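Local coordinates for thermospermine synthase (Medicago truncatula, PDB 6BQ6), which probably transfers an aminopropyl group from decarboxylated S-adenosylmethionine to spermidine, yielding thermospermine and methylthioadenosine, at residues Ala95-His99 with Tyr175-Val179; Gly111-Arg117 with Val147-Phe152. One frame throughout, in Å; residues are numbered along the deposited sequence. Where two conformers were deposited one is given.

Contact 1. Residues Ala95-His99 with Tyr175-Val179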
# COMPACT_ATOMS: atom_id res chain seq x y z
N ALA B 95 3.18 -34.47 -18.17
CA ALA B 95 3.23 -34.72 -19.61
C ALA B 95 4.25 -35.76 -19.99
O ALA B 95 3.94 -36.76 -20.66
CB ALA B 95 3.48 -33.44 -20.38
N LEU B 96 5.48 -35.60 -19.53
CA LEU B 96 6.54 -36.53 -19.98
C LEU B 96 6.32 -37.93 -19.42
O LEU B 96 6.56 -38.95 -20.08
CB LEU B 96 7.92 -36.04 -19.65
CG LEU B 96 8.54 -35.12 -20.71
CD1 LEU B 96 7.81 -33.79 -20.85
CD2 LEU B 96 10.01 -34.92 -20.42
N LEU B 97 5.81 -38.01 -18.19
CA LEU B 97 5.57 -39.29 -17.59
C LEU B 97 4.44 -40.09 -18.25
O LEU B 97 4.45 -41.30 -18.21
CB LEU B 97 5.31 -39.15 -16.08
CG LEU B 97 6.50 -38.66 -15.27
CD1 LEU B 97 6.07 -38.21 -13.88
CD2 LEU B 97 7.58 -39.75 -15.16
N HIS B 98 3.45 -39.42 -18.82
CA HIS B 98 2.39 -40.08 -19.49
C HIS B 98 2.81 -40.54 -20.86
O HIS B 98 2.12 -41.40 -21.43
CB HIS B 98 1.16 -39.20 -19.59
CG HIS B 98 0.33 -39.14 -18.32
ND1 HIS B 98 0.66 -38.35 -17.26
CD2 HIS B 98 -0.79 -39.81 -17.96
CE1 HIS B 98 -0.22 -38.52 -16.28
NE2 HIS B 98 -1.13 -39.39 -16.69
N HIS B 99 3.92 -40.00 -21.36
CA HIS B 99 4.46 -40.40 -22.65
C HIS B 99 5.27 -41.69 -22.52
O HIS B 99 5.96 -41.90 -21.51
CB HIS B 99 5.36 -39.29 -23.17
CG HIS B 99 5.57 -39.39 -24.63
ND1 HIS B 99 6.49 -40.25 -25.17
CD2 HIS B 99 4.94 -38.81 -25.67
CE1 HIS B 99 6.44 -40.19 -26.49
NE2 HIS B 99 5.49 -39.33 -26.83
N TYR B 175 7.55 -33.25 -32.49
CA TYR B 175 8.01 -33.40 -31.12
C TYR B 175 7.12 -34.36 -30.37
O TYR B 175 5.88 -34.42 -30.60
CB TYR B 175 7.93 -32.01 -30.41
CG TYR B 175 8.88 -31.06 -31.04
CD1 TYR B 175 10.21 -31.06 -30.66
CD2 TYR B 175 8.48 -30.21 -32.05
CE1 TYR B 175 11.13 -30.21 -31.24
CE2 TYR B 175 9.41 -29.38 -32.67
CZ TYR B 175 10.71 -29.39 -32.25
OH TYR B 175 11.61 -28.54 -32.87
N ASP B 176 7.73 -35.07 -29.41
CA ASP B 176 6.98 -35.93 -28.49
C ASP B 176 6.14 -35.17 -27.51
O ASP B 176 5.02 -35.59 -27.19
CB ASP B 176 7.96 -36.87 -27.76
CG ASP B 176 8.71 -37.78 -28.72
OD1 ASP B 176 8.02 -38.46 -29.51
OD2 ASP B 176 9.95 -37.82 -28.66
N VAL B 177 6.65 -34.05 -27.01
CA VAL B 177 5.86 -33.20 -26.10
C VAL B 177 6.10 -31.77 -26.55
O VAL B 177 7.21 -31.42 -26.96
CB VAL B 177 6.27 -33.38 -24.60
CG1 VAL B 177 5.45 -32.50 -23.69
CG2 VAL B 177 6.11 -34.81 -24.14
N ILE B 178 5.05 -30.94 -26.52
CA ILE B 178 5.20 -29.49 -26.70
C ILE B 178 4.61 -28.87 -25.43
O ILE B 178 3.52 -29.26 -24.92
CB ILE B 178 4.46 -28.99 -27.96
CG1 ILE B 178 5.14 -29.57 -29.19
CG2 ILE B 178 4.50 -27.47 -28.04
CD1 ILE B 178 4.38 -29.36 -30.48
N VAL B 179 5.35 -27.91 -24.91
CA VAL B 179 5.09 -27.30 -23.61
C VAL B 179 4.76 -25.81 -23.82
O VAL B 179 5.60 -25.06 -24.35
CB VAL B 179 6.29 -27.42 -22.68
CG1 VAL B 179 5.97 -26.73 -21.32
CG2 VAL B 179 6.65 -28.90 -22.45
O HOH W 1 5.28 -38.70 -29.42
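L96 and V177 bring their CA atoms to 7.0 Å and H99 and D176 to 7.8 Å, so the last turn of helix 84-98 and the first residue after it lie over the corner at D176, within strand 175-181. V177 is the apolar centre. Its CG1, anti to the backbone N (chi1 -180°), meets A95 CB at 4.0 Å, while its other methyl, CG2, lies 3.8 Å from L96 CD1. That single leucine methyl is also 3.9 Å from V177 CG1, resting against both branches of the valine, and the two side chains pass each other at a slant. Beyond them comes H99, whose CG stands anti to its own backbone N (chi1 -161°), which swings the imidazole toward D176. The two side chains cross at about a right angle, the imidazole and carboxylate planes stand 55° apart, and H99 NE2 comes within 3.6 Å of D176 CB. The polar link is indirect: a water in the plane of the imidazole sits 2.7 Å from H99 NE2 and donates to D176 OD1 at 2.8 Å. H99 ND1 is bonded to M101 N, so both ring nitrogens are engaged and the rotation of the ring is fixed. A leucine in place of H99 would probably cut the water off from the helix end and leave M101 N without its acceptor. D176 OD2 meanwhile takes the amides of K103 and N104, tying this corner to the start of strand 104-107. A95 also packs on I213 and V215 of strand 212-220, and V177 lies against V105, so helix 84-98 ends on the middle strands of the Rossmann-like sheet; from helix 272-282, R278 and R282 bind the L97 and H99 carbonyls.

Contact 2. Residues Gly111-Arg117 with Val147-Phe152; sequences GEGSTAR and VNKEAF
N148 OD1 meets the R117 guanidinium at its edge, near its plane, while the carbonyl oxygen of S114 lies over the centre of one face. The F152 ring turns its edge to the glycine loop, with G111 O in its plane and E112 O at 3.5 Å from CE2; G113 CA approaches CZ obliquely at 3.6 Å. The N148 amide carries the polar part. Its ND2 donates to S114 OG at 2.9 Å, nearly in the amide plane and fairly straight (162°), and to E112 O at 3.0 Å, arriving above that carbonyl's plane and more bent. At the other end of the amide, R117 NH1 donates to N148 OD1 at 2.7 Å, on a lone pair; the arginine chain bends at chi3 (73°) to bring it there. A151 CB fills in against R117 CA. A CB on G113 would jam against E112 O at this positive phi and run into F152 CE2, consistent with the glycine-rich turn of a Rossmann-like fold. Three bonds fix which way round the amide sits, so N148, though an N-cap residue, spends its side chain bracing the loop. Positive R117 probably polarises the amide, tempered by its NH2 salt bridge to E84.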
# COMPACT_ATOMS: atom_id res chain seq x y z
N GLY B 111 11.98 -19.29 -21.16
CA GLY B 111 12.87 -18.16 -21.04
C GLY B 111 13.69 -18.16 -19.78
O GLY B 111 14.83 -17.84 -19.79
N GLU B 112 13.09 -18.53 -18.66
CA GLU B 112 13.81 -18.50 -17.38
C GLU B 112 14.82 -19.63 -17.24
O GLU B 112 15.79 -19.52 -16.48
CB GLU B 112 12.82 -18.56 -16.23
CG GLU B 112 11.75 -17.51 -16.32
CD GLU B 112 10.64 -17.72 -15.30
OE1 GLU B 112 10.89 -18.37 -14.25
OE2 GLU B 112 9.51 -17.22 -15.59
N GLY B 113 14.58 -20.72 -17.96
CA GLY B 113 15.41 -21.89 -17.93
C GLY B 113 14.88 -22.99 -17.04
O GLY B 113 15.41 -24.09 -17.05
N SER B 114 13.85 -22.70 -16.22
CA SER B 114 13.36 -23.66 -15.27
C SER B 114 12.57 -24.81 -15.88
O SER B 114 12.62 -25.95 -15.43
CB SER B 114 12.60 -22.99 -14.15
OG SER B 114 13.40 -22.06 -13.49
N THR B 115 11.79 -24.51 -16.91
CA THR B 115 11.11 -25.52 -17.65
C THR B 115 12.10 -26.45 -18.31
O THR B 115 11.96 -27.65 -18.21
CB THR B 115 10.18 -24.86 -18.65
OG1 THR B 115 9.22 -24.10 -17.90
CG2 THR B 115 9.47 -25.84 -19.50
N ALA B 116 13.09 -25.87 -18.98
CA ALA B 116 14.15 -26.63 -19.59
C ALA B 116 14.85 -27.51 -18.52
O ALA B 116 15.09 -28.68 -18.76
CB ALA B 116 15.16 -25.72 -20.24
N ARG B 117 15.16 -26.91 -17.38
CA ARG B 117 15.83 -27.64 -16.29
C ARG B 117 15.06 -28.92 -15.93
O ARG B 117 15.62 -30.02 -15.83
CB ARG B 117 15.95 -26.75 -15.06
CG ARG B 117 16.57 -27.44 -13.88
CD ARG B 117 16.36 -26.62 -12.66
NE ARG B 117 14.98 -26.66 -12.19
CZ ARG B 117 14.27 -25.61 -11.78
NH1 ARG B 117 14.74 -24.37 -11.85
NH2 ARG B 117 13.03 -25.82 -11.27
N VAL B 147 20.25 -21.42 -10.40
CA VAL B 147 19.62 -22.73 -10.38
C VAL B 147 19.57 -23.40 -11.76
O VAL B 147 19.63 -24.63 -11.85
CB VAL B 147 18.21 -22.67 -9.70
CG1 VAL B 147 17.20 -21.82 -10.50
CG2 VAL B 147 17.67 -24.05 -9.45
N ASN B 148 19.51 -22.60 -12.83
CA ASN B 148 19.40 -23.09 -14.19
C ASN B 148 20.68 -23.08 -15.00
O ASN B 148 20.65 -23.37 -16.20
CB ASN B 148 18.28 -22.31 -14.89
CG ASN B 148 16.95 -22.50 -14.19
OD1 ASN B 148 16.70 -23.56 -13.60
ND2 ASN B 148 16.09 -21.50 -14.25
N LYS B 149 21.81 -22.85 -14.35
CA LYS B 149 23.08 -22.75 -15.12
C LYS B 149 23.45 -24.05 -15.83
O LYS B 149 23.82 -24.00 -17.01
CB LYS B 149 24.22 -22.25 -14.22
CG LYS B 149 25.40 -21.65 -15.01
CD LYS B 149 26.63 -21.47 -14.16
CE LYS B 149 27.89 -21.26 -14.98
NZ LYS B 149 28.84 -20.31 -14.33
N GLU B 150 23.34 -25.18 -15.12
CA GLU B 150 23.50 -26.51 -15.70
C GLU B 150 22.60 -26.68 -16.93
O GLU B 150 23.09 -26.94 -18.03
CB GLU B 150 23.21 -27.59 -14.64
CG GLU B 150 23.14 -29.01 -15.19
CD GLU B 150 22.97 -30.12 -14.15
OE1 GLU B 150 22.17 -30.01 -13.17
OE2 GLU B 150 23.64 -31.16 -14.34
N ALA B 151 21.31 -26.44 -16.74
CA ALA B 151 20.30 -26.56 -17.80
C ALA B 151 20.72 -25.78 -19.05
O ALA B 151 20.78 -26.33 -20.18
CB ALA B 151 18.96 -26.09 -17.30
N PHE B 152 21.08 -24.51 -18.85
CA PHE B 152 21.43 -23.63 -19.97
C PHE B 152 22.67 -24.09 -20.70
O PHE B 152 22.83 -23.79 -21.88
CB PHE B 152 21.62 -22.19 -19.53
CG PHE B 152 20.36 -21.41 -19.49
CD1 PHE B 152 19.65 -21.18 -20.67
CD2 PHE B 152 19.90 -20.89 -18.31
CE1 PHE B 152 18.50 -20.44 -20.64
CE2 PHE B 152 18.74 -20.16 -18.29
CZ PHE B 152 18.03 -19.95 -19.44

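Along the chain, both segments of contact 2 fall between the two halves of contact 1; the two centres lie about 18 Å apart, yet the contacts touch where V179 CG1 packs on T115 CG2 at 4.0 Å. T115 OG1 in turn bonds D181 OD2, the predicted proton acceptor, two residues beyond V179 on strand 175-181. Contact 2 is the nearer to the chemistry: the E112 side chain is about 4 Å from the bound thermospermine and about 6 Å from that of D181, and G111 is about 3 Å from D132, which binds adenosine in another structure of this enzyme but has none here. Contact 1 is farther off: the V177 side chain, four residues earlier, is about 11 Å from that of D181.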